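Local coordinates for protein RmpD (Hexulose-6-phosphate synthase) (Streptococcus mutans, PDB 3EXT) that is a TIM-barrel protein of the orotidine 5'-phosphate decarboxylase/HUMPS family that holds a magnesium ion in its barrel, at residues A[32-37]-A[57-62]; A[63-68]-A[84-89]; A[177-182]-A[209-214]. All blocks are in the same frame, centred on the assembly; numbering follows the deposited sequence.

Overall arrangement
Contacts 1 and 2 join three consecutive strands of one closed, eight-stranded parallel barrel: strand 60-67 pairs with strand 33-36 through its first residues and with strand 85-89 through its later ones. Their centres lie 13 Å apart, and both reach the same magnesium ion, Glu35 from contact 1 and Asp64 from contact 2, with OE2 of Glu35 2.9 Å from OD2 of Asp64. Contact 3 packs the loop 177-182 on helix 205-220, about 18 Å from contact 1 and 25 Å from contact 2, measured between centres. It touches contact 1 through a salt bridge between Asp32 OD2 and Lys213 NZ (2.6 Å), while its nearest atoms stay about 11 Å from contact 2.

Contact 1: A[32-37]-A[57-62]; sequences DVIEAG and PDKIIV. With MG (magnesium ion), chain B.
Ile34 gives its backbone N to Ile60 O (3.0 Å, 173° at the hydrogen) and takes Val62 N on its own O (2.9 Å), and Ala36 N extends the series to Val62 O at 2.8 Å, with a more bent geometry. This ladder fixes the parallel register Val33-Ile60, Ile34-Ile61 and Glu35-Val62, with the two strand axes 20° apart.

On the sheet face carrying Val33, Glu35, Ile60 and Val62, aliphatic branches pack against one another across the two strands. CG1 of Val33, anti to its own N (chi1 -180°), meets CG2 of Val62 at 3.4 Å, tighter than usual van der Waals contact, and also touches CG2 of Ile60 at 4.0 Å. The methylenes of Glu35 pass beside Val62, CB to CB at 3.7 Å, before the extended chain carries the carboxylate away from strand 60-62. Trp85 of strand 85-89, the neighbour of strand 60-67 in the sheet, packs on Val33, Ile60 and Val62. On the other face, Ile34 and Ile61 lie against helix 47-55, and CG of Lys59 reaches CG1 of Ile34.

The carboxylate end of Glu35 serves the metal. Its OE2 binds magnesium at 2.1 Å, while Glu35 OE1 accepts hydrogen bonds from a metal-bound water (2.8 Å from OE1 to the water oxygen) and from Gln9 NE2. With one oxygen on the ion and the other held by two donors, rotation of the carboxylate is restrained.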
ATOM      1  N   ASP A  32      18.792 -15.333  -2.598  1.00 21.87           N
ATOM      2  CA  ASP A  32      19.473 -14.440  -1.704  1.00 21.27           C
ATOM      3  C   ASP A  32      18.478 -13.662  -0.811  1.00 21.00           C
ATOM      4  O   ASP A  32      18.815 -13.273   0.312  1.00 19.75           O
ATOM      5  CB  ASP A  32      20.344 -13.469  -2.526  1.00 20.60           C
ATOM      6  CG  ASP A  32      21.381 -14.191  -3.361  1.00 25.07           C
ATOM      7  OD1 ASP A  32      22.236 -14.865  -2.747  1.00 27.05           O
ATOM      8  OD2 ASP A  32      21.296 -14.119  -4.607  1.00 26.08           O
ATOM      9  N   VAL A  33      17.263 -13.458  -1.298  1.00 20.60           N
ATOM     10  CA  VAL A  33      16.343 -12.532  -0.619  1.00 20.09           C
ATOM     11  C   VAL A  33      15.013 -13.169  -0.748  1.00 20.95           C
ATOM     12  O   VAL A  33      14.675 -13.689  -1.833  1.00 19.34           O
ATOM     13  CB  VAL A  33      16.261 -11.131  -1.292  1.00 21.03           C
ATOM     14  CG1 VAL A  33      15.305 -10.208  -0.546  1.00 19.05           C
ATOM     15  CG2 VAL A  33      17.648 -10.453  -1.444  1.00 23.36           C
ATOM     16  N   ILE A  34      14.271 -13.177   0.372  1.00 20.93           N
ATOM     17  CA  ILE A  34      12.926 -13.719   0.404  1.00 20.99           C
ATOM     18  C   ILE A  34      11.968 -12.568   0.730  1.00 20.36           C
ATOM     19  O   ILE A  34      12.156 -11.843   1.716  1.00 18.48           O
ATOM     20  CB  ILE A  34      12.798 -14.885   1.403  1.00 22.74           C
ATOM     21  CG1 ILE A  34      13.760 -16.049   0.984  1.00 24.17           C
ATOM     22  CG2 ILE A  34      11.335 -15.361   1.513  1.00 25.28           C
ATOM     23  CD1 ILE A  34      13.702 -17.299   1.857  1.00 22.41           C
ATOM     24  N   GLU A  35      10.949 -12.380  -0.108  1.00 19.53           N
ATOM     25  CA  GLU A  35      10.067 -11.215   0.084  1.00 19.66           C
ATOM     26  C   GLU A  35       8.639 -11.614   0.363  1.00 19.43           C
ATOM     27  O   GLU A  35       8.050 -12.335  -0.447  1.00 19.72           O
ATOM     28  CB  GLU A  35      10.107 -10.366  -1.191  1.00 19.46           C
ATOM     29  CG  GLU A  35       8.973  -9.388  -1.284  1.00 20.29           C
ATOM     30  CD  GLU A  35       8.706  -8.869  -2.691  1.00 23.91           C
ATOM     31  OE1 GLU A  35       9.548  -9.074  -3.634  1.00 23.01           O
ATOM     32  OE2 GLU A  35       7.627  -8.255  -2.857  1.00 22.25           O
ATOM     33  N   ALA A  36       8.051 -11.114   1.458  1.00 19.59           N
ATOM     34  CA  ALA A  36       6.571 -11.139   1.612  1.00 18.99           C
ATOM     35  C   ALA A  36       5.933 -10.052   0.769  1.00 18.86           C
ATOM     36  O   ALA A  36       6.028  -8.851   1.137  1.00 16.22           O
ATOM     37  CB  ALA A  36       6.137 -10.932   3.067  1.00 19.50           C
ATOM     38  N   GLY A  37       5.243 -10.468  -0.311  1.00 16.50           N
ATOM     39  CA  GLY A  37       4.729  -9.501  -1.263  1.00 17.03           C
ATOM     40  C   GLY A  37       3.461  -8.834  -0.708  1.00 17.37           C
ATOM     41  O   GLY A  37       2.838  -9.366   0.236  1.00 17.08           O
ATOM     42  N   PRO A  57      17.100 -17.665   9.251  1.00 27.76           N
ATOM     43  CA  PRO A  57      17.728 -16.729  10.190  1.00 28.50           C
ATOM     44  C   PRO A  57      18.738 -15.727   9.588  1.00 29.61           C
ATOM     45  O   PRO A  57      18.879 -14.614  10.115  1.00 30.38           O
ATOM     46  CB  PRO A  57      18.421 -17.644  11.192  1.00 28.75           C
ATOM     47  CG  PRO A  57      18.499 -18.937  10.530  1.00 29.98           C
ATOM     48  CD  PRO A  57      17.314 -19.059   9.673  1.00 27.38           C
ATOM     49  N   ASP A  58      19.420 -16.113   8.517  1.00 30.67           N
ATOM     50  CA  ASP A  58      20.511 -15.305   7.946  1.00 32.52           C
ATOM     51  C   ASP A  58      20.220 -14.659   6.599  1.00 32.38           C
ATOM     52  O   ASP A  58      21.083 -13.946   6.066  1.00 32.87           O
ATOM     53  CB  ASP A  58      21.798 -16.141   7.864  1.00 33.29           C
ATOM     54  CG  ASP A  58      22.213 -16.649   9.219  1.00 36.24           C
ATOM     55  OD1 ASP A  58      22.203 -15.813  10.162  1.00 37.84           O
ATOM     56  OD2 ASP A  58      22.487 -17.875   9.354  1.00 40.33           O
ATOM     57  N   LYS A  59      19.017 -14.898   6.065  1.00 30.67           N
ATOM     58  CA  LYS A  59      18.625 -14.434   4.741  1.00 29.50           C
ATOM     59  C   LYS A  59      18.139 -12.989   4.858  1.00 27.39           C
ATOM     60  O   LYS A  59      17.642 -12.574   5.895  1.00 26.59           O
ATOM     61  CB  LYS A  59      17.454 -15.303   4.278  1.00 30.72           C
ATOM     62  CG  LYS A  59      17.388 -15.631   2.825  1.00 34.30           C
ATOM     63  CD  LYS A  59      18.613 -16.480   2.445  1.00 38.86           C
ATOM     64  CE  LYS A  59      18.260 -17.923   2.221  1.00 40.10           C
ATOM     65  NZ  LYS A  59      19.450 -18.525   1.530  1.00 44.01           N
ATOM     66  N   ILE A  60      18.243 -12.228   3.787  1.00 25.61           N
ATOM     67  CA  ILE A  60      17.543 -10.958   3.736  1.00 24.57           C
ATOM     68  C   ILE A  60      16.008 -11.173   3.576  1.00 22.53           C
ATOM     69  O   ILE A  60      15.566 -11.932   2.716  1.00 21.37           O
ATOM     70  CB  ILE A  60      18.086 -10.066   2.604  1.00 24.75           C
ATOM     71  CG1 ILE A  60      19.588  -9.815   2.845  1.00 26.73           C
ATOM     72  CG2 ILE A  60      17.324  -8.742   2.591  1.00 26.25           C
ATOM     73  CD1 ILE A  60      20.278  -9.121   1.697  1.00 28.75           C
ATOM     74  N   ILE A  61      15.229 -10.483   4.415  1.00 21.27           N
ATOM     75  CA  ILE A  61      13.754 -10.580   4.373  1.00 20.87           C
ATOM     76  C   ILE A  61      13.136  -9.246   4.072  1.00 21.12           C
ATOM     77  O   ILE A  61      13.519  -8.247   4.683  1.00 20.57           O
ATOM     78  CB  ILE A  61      13.176 -11.230   5.679  1.00 22.31           C
ATOM     79  CG1 ILE A  61      13.688 -12.674   5.707  1.00 19.51           C
ATOM     80  CG2 ILE A  61      11.594 -11.182   5.727  1.00 20.81           C
ATOM     81  CD1 ILE A  61      13.303 -13.363   6.820  1.00 26.09           C
ATOM     82  N   VAL A  62      12.244  -9.248   3.070  1.00 18.83           N
ATOM     83  CA  VAL A  62      11.579  -8.052   2.606  1.00 19.93           C
ATOM     84  C   VAL A  62      10.111  -8.105   3.028  1.00 19.08           C
ATOM     85  O   VAL A  62       9.438  -9.113   2.775  1.00 19.11           O
ATOM     86  CB  VAL A  62      11.697  -7.879   1.052  1.00 19.47           C
ATOM     87  CG1 VAL A  62      10.957  -6.625   0.568  1.00 22.49           C
ATOM     88  CG2 VAL A  62      13.178  -7.802   0.669  1.00 20.21           C
TER
HETATM   89 MG    MG B 222       6.990  -6.769  -4.227  1.00 31.02          MG
HETATM   90  O   HOH W   1       8.419  -7.743  -5.809  1.00 33.46           O
HETATM   91  O   HOH W   2       6.347  -5.489  -5.819  1.00 26.68           O
HETATM   92  O   HOH W   3       8.800  -5.371  -3.877  1.00 36.49           O
HETATM   93  O   HOH W   4       5.434  -7.759  -4.715  1.00 28.65           O

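Contact 2: A[63-68]-A[84-89]; sequences ADTKCA and DWMTCI. With MG (magnesium ion), chain B.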
ATOM      1  N   ALA A  63       9.658  -7.034   3.696  1.00 18.93           N
ATOM      2  CA  ALA A  63       8.224  -6.782   3.875  1.00 19.12           C
ATOM      3  C   ALA A  63       7.799  -5.723   2.854  1.00 19.25           C
ATOM      4  O   ALA A  63       8.069  -4.501   2.992  1.00 18.20           O
ATOM      5  CB  ALA A  63       7.890  -6.328   5.329  1.00 18.94           C
ATOM      6  N   ASP A  64       7.151  -6.206   1.800  1.00 18.50           N
ATOM      7  CA  ASP A  64       6.715  -5.307   0.732  1.00 19.32           C
ATOM      8  C   ASP A  64       5.362  -4.686   1.082  1.00 19.03           C
ATOM      9  O   ASP A  64       4.313  -5.103   0.566  1.00 19.20           O
ATOM     10  CB  ASP A  64       6.655  -6.117  -0.589  1.00 19.01           C
ATOM     11  CG  ASP A  64       6.301  -5.286  -1.785  1.00 21.13           C
ATOM     12  OD1 ASP A  64       6.277  -4.038  -1.728  1.00 25.58           O
ATOM     13  OD2 ASP A  64       5.968  -5.909  -2.829  1.00 22.85           O
ATOM     14  N   THR A  65       5.366  -3.659   1.932  1.00 20.13           N
ATOM     15  CA  THR A  65       4.101  -3.048   2.411  1.00 19.10           C
ATOM     16  C   THR A  65       3.650  -1.895   1.513  1.00 20.61           C
ATOM     17  O   THR A  65       2.481  -1.441   1.608  1.00 20.78           O
ATOM     18  CB  THR A  65       4.305  -2.436   3.827  1.00 20.15           C
ATOM     19  OG1 THR A  65       5.403  -1.519   3.769  1.00 21.42           O
ATOM     20  CG2 THR A  65       4.597  -3.565   4.890  1.00 18.13           C
ATOM     21  N   LYS A  66       4.551  -1.417   0.643  1.00 20.56           N
ATOM     22  CA  LYS A  66       4.303  -0.206  -0.179  1.00 21.25           C
ATOM     23  C   LYS A  66       3.717   0.894   0.700  1.00 22.27           C
ATOM     24  O   LYS A  66       2.715   1.497   0.355  1.00 23.96           O
ATOM     25  CB  LYS A  66       3.360  -0.496  -1.344  1.00 21.15           C
ATOM     26  CG  LYS A  66       4.083  -1.253  -2.484  1.00 21.77           C
ATOM     27  CD  LYS A  66       3.121  -1.812  -3.506  1.00 22.31           C
ATOM     28  CE  LYS A  66       3.868  -2.580  -4.642  1.00 24.30           C
ATOM     29  NZ  LYS A  66       4.444  -3.890  -4.172  1.00 24.83           N
ATOM     30  N   CYS A  67       4.379   1.164   1.814  1.00 22.54           N
ATOM     31  CA  CYS A  67       3.879   2.136   2.797  1.00 22.39           C
ATOM     32  C   CYS A  67       3.702   3.535   2.158  1.00 22.40           C
ATOM     33  O   CYS A  67       4.627   4.036   1.542  1.00 22.74           O
ATOM     34  CB  CYS A  67       4.909   2.187   3.899  1.00 21.90           C
ATOM     35  SG  CYS A  67       4.551   3.301   5.224  1.00 25.73           S
ATOM     36  N   ALA A  68       2.521   4.156   2.319  1.00 23.31           N
ATOM     37  CA  ALA A  68       2.247   5.518   1.846  1.00 22.95           C
ATOM     38  C   ALA A  68       2.159   6.563   2.979  1.00 24.21           C
ATOM     39  O   ALA A  68       2.209   7.755   2.693  1.00 23.64           O
ATOM     40  CB  ALA A  68       0.932   5.564   1.017  1.00 23.71           C
ATOM     41  N   ASP A  84      14.282  -7.063   7.180  1.00 22.30           N
ATOM     42  CA  ASP A  84      15.436  -6.212   6.881  1.00 22.51           C
ATOM     43  C   ASP A  84      15.048  -5.047   6.003  1.00 21.64           C
ATOM     44  O   ASP A  84      15.447  -3.947   6.315  1.00 21.46           O
ATOM     45  CB  ASP A  84      16.582  -7.019   6.207  1.00 23.49           C
ATOM     46  CG  ASP A  84      17.030  -8.179   7.068  1.00 24.71           C
ATOM     47  OD1 ASP A  84      17.364  -7.958   8.257  1.00 28.01           O
ATOM     48  OD2 ASP A  84      17.002  -9.314   6.576  1.00 26.98           O
ATOM     49  N   TRP A  85      14.291  -5.286   4.910  1.00 18.84           N
ATOM     50  CA  TRP A  85      13.992  -4.205   3.977  1.00 20.27           C
ATOM     51  C   TRP A  85      12.506  -4.014   3.942  1.00 20.68           C
ATOM     52  O   TRP A  85      11.765  -4.993   4.008  1.00 22.44           O
ATOM     53  CB  TRP A  85      14.483  -4.523   2.558  1.00 19.17           C
ATOM     54  CG  TRP A  85      16.004  -4.719   2.429  1.00 19.84           C
ATOM     55  CD1 TRP A  85      16.994  -4.283   3.280  1.00 18.14           C
ATOM     56  CD2 TRP A  85      16.657  -5.367   1.341  1.00 18.67           C
ATOM     57  NE1 TRP A  85      18.240  -4.710   2.816  1.00 19.78           N
ATOM     58  CE2 TRP A  85      18.052  -5.354   1.610  1.00 20.55           C
ATOM     59  CE3 TRP A  85      16.194  -6.013   0.178  1.00 18.05           C
ATOM     60  CZ2 TRP A  85      18.986  -5.917   0.721  1.00 18.21           C
ATOM     61  CZ3 TRP A  85      17.137  -6.590  -0.698  1.00 18.05           C
ATOM     62  CH2 TRP A  85      18.518  -6.538  -0.405  1.00 19.46           C
ATOM     63  N   MET A  86      12.055  -2.773   3.917  1.00 21.41           N
ATOM     64  CA  MET A  86      10.608  -2.510   3.757  1.00 21.28           C
ATOM     65  C   MET A  86      10.413  -1.561   2.573  1.00 21.84           C
ATOM     66  O   MET A  86      11.196  -0.619   2.420  1.00 22.50           O
ATOM     67  CB  MET A  86      10.003  -1.864   4.996  1.00 20.52           C
ATOM     68  CG  MET A  86       8.471  -1.959   4.917  1.00 22.33           C
ATOM     69  SD  MET A  86       7.552  -1.094   6.204  1.00 24.72           S
ATOM     70  CE  MET A  86       7.864   0.659   5.804  1.00 17.31           C
ATOM     71  N   THR A  87       9.361  -1.758   1.766  1.00 20.82           N
ATOM     72  CA  THR A  87       9.114  -0.826   0.682  1.00 20.79           C
ATOM     73  C   THR A  87       8.153   0.327   1.130  1.00 21.93           C
ATOM     74  O   THR A  87       7.210   0.109   1.917  1.00 21.11           O
ATOM     75  CB  THR A  87       8.454  -1.518  -0.524  1.00 20.62           C
ATOM     76  OG1 THR A  87       7.229  -2.121  -0.110  1.00 20.97           O
ATOM     77  CG2 THR A  87       9.387  -2.583  -1.193  1.00 19.49           C
ATOM     78  N   CYS A  88       8.399   1.509   0.571  1.00 21.65           N
ATOM     79  CA  CYS A  88       7.480   2.636   0.598  1.00 24.02           C
ATOM     80  C   CYS A  88       7.145   2.932  -0.847  1.00 23.59           C
ATOM     81  O   CYS A  88       8.034   2.872  -1.691  1.00 23.24           O
ATOM     82  CB  CYS A  88       8.148   3.900   1.212  1.00 23.47           C
ATOM     83  SG  CYS A  88       8.244   3.937   3.036  1.00 26.74           S
ATOM     84  N   ILE A  89       5.882   3.263  -1.112  1.00 22.85           N
ATOM     85  CA  ILE A  89       5.423   3.641  -2.435  1.00 22.50           C
ATOM     86  C   ILE A  89       5.998   5.050  -2.731  1.00 23.76           C
ATOM     87  O   ILE A  89       6.116   5.899  -1.825  1.00 24.54           O
ATOM     88  CB  ILE A  89       3.866   3.569  -2.564  1.00 22.19           C
ATOM     89  CG1 ILE A  89       3.380   3.648  -3.995  1.00 20.47           C
ATOM     90  CG2 ILE A  89       3.170   4.693  -1.806  1.00 22.52           C
ATOM     91  CD1 ILE A  89       3.799   2.504  -4.858  1.00 22.85           C
TER
HETATM   92 MG    MG B 222       6.990  -6.769  -4.227  1.00 31.02          MG
HETATM   93  O   HOH W   2       6.347  -5.489  -5.819  1.00 26.68           O
HETATM   94  O   HOH W   1       8.419  -7.743  -5.809  1.00 33.46           O
HETATM   95  O   HOH W   3       8.800  -5.371  -3.877  1.00 36.49           O
HETATM   96  O   HOH W   4       5.434  -7.759  -4.715  1.00 28.65           O
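Thr87 lays its hydroxyl between the carboxylate of Asp64 and the backbone of Lys66. OG1 donates to Asp64 OD1 at 2.7 Å, using the anti lone pair of that oxygen, and accepts Lys66 N at 2.9 Å (155° at the hydrogen). A chi1 of 58° sets this OG1 between the N and the carbonyl carbon of its own residue and leaves CG2 to touch Asp64 OD1.

Both carboxylate oxygens of Asp64 are engaged. Its OD2 binds magnesium at 1.9 Å, with Glu35 and four waters as the other ligands, and Lys66 NZ closes a salt bridge to the same OD2 at 2.9 Å. That ammonium group also donates to a metal-bound water and to Thr38 OG1, so it belongs to the second shell of the ion.

On the face carrying Ala63, Met86, Cys67 and Cys88, the Met86 side chain crosses that of Thr65 at about a right angle, SD 3.3 Å from Thr65 OG1, and its bend at chi3 brings CE to Cys67 CB (3.8 Å). Val74 of helix 71-79 covers Thr65 and Met86 from outside. Farther along, Ala68 CB rests on Ile89 CG2; Ala68 also packs on Lys66, and Ile89 on Ser91, both of the second subunit.

Ala63 pairs with Met86 but Cys67 with Cys88, a register shift of two that marks a beta bulge, and Thr87 O accepts Cys67 N at 3.0 Å at its far end. Helix 71-79 connects the two parallel strands in a beta-alpha-beta crossover of the TIM barrel, with the metal site in the barrel interior.

Contact 3: A[177-182]-A[209-214]; sequences LSVDTL and ARAFKD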
ATOM      1  N   LEU A 177      11.152 -11.316 -16.041  1.00 39.45           N
ATOM      2  CA  LEU A 177      12.500 -11.859 -15.845  1.00 40.12           C
ATOM      3  C   LEU A 177      12.488 -13.373 -16.025  1.00 40.46           C
ATOM      4  O   LEU A 177      11.676 -14.082 -15.455  1.00 41.14           O
ATOM      5  CB  LEU A 177      13.088 -11.472 -14.470  1.00 39.38           C
ATOM      6  CG  LEU A 177      13.379  -9.988 -14.199  1.00 39.74           C
ATOM      7  CD1 LEU A 177      13.945  -9.755 -12.824  1.00 35.86           C
ATOM      8  CD2 LEU A 177      14.323  -9.391 -15.258  1.00 39.29           C
ATOM      9  N   SER A 178      13.403 -13.872 -16.827  1.00 41.42           N
ATOM     10  CA  SER A 178      13.548 -15.293 -16.942  1.00 42.10           C
ATOM     11  C   SER A 178      15.017 -15.557 -17.135  1.00 42.56           C
ATOM     12  O   SER A 178      15.804 -14.626 -17.338  1.00 42.19           O
ATOM     13  CB  SER A 178      12.716 -15.833 -18.112  1.00 41.82           C
ATOM     14  OG  SER A 178      13.082 -15.195 -19.311  1.00 44.16           O
ATOM     15  N   VAL A 179      15.384 -16.830 -17.063  1.00 43.29           N
ATOM     16  CA  VAL A 179      16.744 -17.230 -17.322  1.00 44.30           C
ATOM     17  C   VAL A 179      17.134 -16.705 -18.724  1.00 44.48           C
ATOM     18  O   VAL A 179      18.260 -16.220 -18.916  1.00 45.56           O
ATOM     19  CB  VAL A 179      16.909 -18.758 -17.124  1.00 44.36           C
ATOM     20  CG1 VAL A 179      16.560 -19.520 -18.398  1.00 46.52           C
ATOM     21  CG2 VAL A 179      18.300 -19.096 -16.641  1.00 44.38           C
ATOM     22  N   ASP A 180      16.175 -16.719 -19.660  1.00 43.98           N
ATOM     23  CA  ASP A 180      16.392 -16.260 -21.039  1.00 43.33           C
ATOM     24  C   ASP A 180      16.543 -14.729 -21.224  1.00 42.84           C
ATOM     25  O   ASP A 180      17.224 -14.283 -22.158  1.00 43.12           O
ATOM     26  CB  ASP A 180      15.285 -16.801 -21.964  1.00 43.73           C
ATOM     27  N   THR A 181      15.918 -13.922 -20.366  1.00 41.48           N
ATOM     28  CA  THR A 181      16.012 -12.468 -20.540  1.00 40.56           C
ATOM     29  C   THR A 181      17.086 -11.777 -19.685  1.00 39.56           C
ATOM     30  O   THR A 181      17.331 -10.584 -19.832  1.00 38.79           O
ATOM     31  CB  THR A 181      14.653 -11.761 -20.360  1.00 41.20           C
ATOM     32  OG1 THR A 181      14.184 -11.978 -19.037  1.00 39.28           O
ATOM     33  CG2 THR A 181      13.616 -12.298 -21.366  1.00 42.94           C
ATOM     34  N   LEU A 182      17.749 -12.518 -18.805  1.00 38.61           N
ATOM     35  CA  LEU A 182      18.776 -11.904 -17.959  1.00 37.46           C
ATOM     36  C   LEU A 182      19.874 -11.184 -18.763  1.00 37.39           C
ATOM     37  O   LEU A 182      20.351 -10.128 -18.341  1.00 36.74           O
ATOM     38  CB  LEU A 182      19.369 -12.934 -16.991  1.00 36.62           C
ATOM     39  CG  LEU A 182      18.483 -13.267 -15.784  1.00 35.33           C
ATOM     40  CD1 LEU A 182      19.021 -14.472 -15.041  1.00 32.74           C
ATOM     41  CD2 LEU A 182      18.334 -12.063 -14.860  1.00 32.83           C
ATOM     42  N   ALA A 209      15.151 -21.863  -9.566  1.00 35.31           N
ATOM     43  CA  ALA A 209      15.876 -20.837  -8.808  1.00 34.75           C
ATOM     44  C   ALA A 209      17.375 -20.965  -9.056  1.00 35.13           C
ATOM     45  O   ALA A 209      18.043 -19.963  -9.322  1.00 35.19           O
ATOM     46  CB  ALA A 209      15.563 -20.921  -7.303  1.00 34.17           C
ATOM     47  N   ARG A 210      17.899 -22.195  -8.967  1.00 34.95           N
ATOM     48  CA  ARG A 210      19.310 -22.432  -9.247  1.00 35.45           C
ATOM     49  C   ARG A 210      19.756 -22.010 -10.690  1.00 35.14           C
ATOM     50  O   ARG A 210      20.786 -21.356 -10.848  1.00 33.98           O
ATOM     51  CB  ARG A 210      19.691 -23.872  -8.915  1.00 35.70           C
ATOM     52  CG  ARG A 210      21.189 -24.051  -8.747  1.00 38.59           C
ATOM     53  CD  ARG A 210      21.571 -25.509  -8.805  1.00 44.01           C
ATOM     54  NE  ARG A 210      21.333 -26.254  -7.562  1.00 47.65           N
ATOM     55  CZ  ARG A 210      21.800 -25.911  -6.361  1.00 49.73           C
ATOM     56  NH1 ARG A 210      22.479 -24.775  -6.188  1.00 50.04           N
ATOM     57  NH2 ARG A 210      21.560 -26.696  -5.315  1.00 48.28           N
ATOM     58  N   ALA A 211      18.973 -22.368 -11.715  1.00 35.64           N
ATOM     59  CA  ALA A 211      19.292 -22.061 -13.113  1.00 35.80           C
ATOM     60  C   ALA A 211      19.343 -20.552 -13.337  1.00 36.03           C
ATOM     61  O   ALA A 211      20.226 -20.035 -14.058  1.00 36.40           O
ATOM     62  CB  ALA A 211      18.249 -22.678 -14.045  1.00 36.33           C
ATOM     63  N   PHE A 212      18.380 -19.864 -12.725  1.00 35.03           N
ATOM     64  CA  PHE A 212      18.300 -18.418 -12.743  1.00 34.23           C
ATOM     65  C   PHE A 212      19.553 -17.754 -12.120  1.00 32.93           C
ATOM     66  O   PHE A 212      20.148 -16.885 -12.724  1.00 32.68           O
ATOM     67  CB  PHE A 212      17.031 -17.997 -11.989  1.00 34.07           C
ATOM     68  CG  PHE A 212      16.595 -16.587 -12.259  1.00 33.63           C
ATOM     69  CD1 PHE A 212      15.471 -16.337 -13.039  1.00 34.97           C
ATOM     70  CD2 PHE A 212      17.332 -15.518 -11.775  1.00 33.23           C
ATOM     71  CE1 PHE A 212      15.070 -15.042 -13.320  1.00 34.37           C
ATOM     72  CE2 PHE A 212      16.945 -14.223 -12.037  1.00 33.55           C
ATOM     73  CZ  PHE A 212      15.804 -13.983 -12.812  1.00 35.46           C
ATOM     74  N   LYS A 213      19.933 -18.163 -10.918  1.00 32.01           N
ATOM     75  CA  LYS A 213      21.135 -17.651 -10.265  1.00 31.67           C
ATOM     76  C   LYS A 213      22.430 -18.018 -11.044  1.00 32.06           C
ATOM     77  O   LYS A 213      23.376 -17.207 -11.105  1.00 31.20           O
ATOM     78  CB  LYS A 213      21.203 -18.189  -8.814  1.00 32.37           C
ATOM     79  CG  LYS A 213      22.323 -17.562  -7.916  1.00 33.34           C
ATOM     80  CD  LYS A 213      22.197 -16.027  -7.713  1.00 32.38           C
ATOM     81  CE  LYS A 213      23.458 -15.439  -7.026  1.00 33.07           C
ATOM     82  NZ  LYS A 213      23.290 -14.119  -6.284  1.00 31.67           N
ATOM     83  N   ASP A 214      22.452 -19.230 -11.622  1.00 30.86           N
ATOM     84  CA  ASP A 214      23.572 -19.697 -12.484  1.00 31.17           C
ATOM     85  C   ASP A 214      23.717 -18.811 -13.718  1.00 30.96           C
ATOM     86  O   ASP A 214      24.819 -18.508 -14.124  1.00 30.43           O
ATOM     87  CB  ASP A 214      23.378 -21.145 -12.919  1.00 31.34           C
ATOM     88  CG  ASP A 214      23.718 -22.144 -11.827  1.00 34.45           C
ATOM     89  OD1 ASP A 214      24.217 -21.702 -10.757  1.00 33.91           O
ATOM     90  OD2 ASP A 214      23.504 -23.378 -12.046  1.00 36.82           O
TER
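Phe212 takes up most of the apolar packing, its ring pointed from helix 205-220 at the loop 177-182 by a chi1 of -163°. CD1 of Leu182 sits over one face in a CH-pi contact, 3.9 Å from the ring centroid and 19° off the normal, displaced toward the rim on the CE2 side. Leu177 meets the same ring in another way: its CB comes near the ring plane at the edge, 4.1 Å from CZ. Ser178 C and Val179 N approach the ring obliquely.

Van der Waals contacts with the helix backbone come next. Leu182 CD1 also lies 3.5 Å from Phe212 O, and CG2 of Val179 reaches Ala211 O at 3.4 Å. These contacts join the loop between strands 170-174 and 192-195 to the last long helix of the TIM barrel. Phe193 of strand 192-195 touches Leu177, Leu182 and Phe212.

Polar bonds shape the loop itself. Ser178 N donates to Thr181 OG1 (3.0 Å). In the other direction Thr181 N donates to Ser178 OG (3.3 Å), and this second bond makes an ST motif. Thr181 OG1 is tied as well to Gly176 O, just before the loop segment.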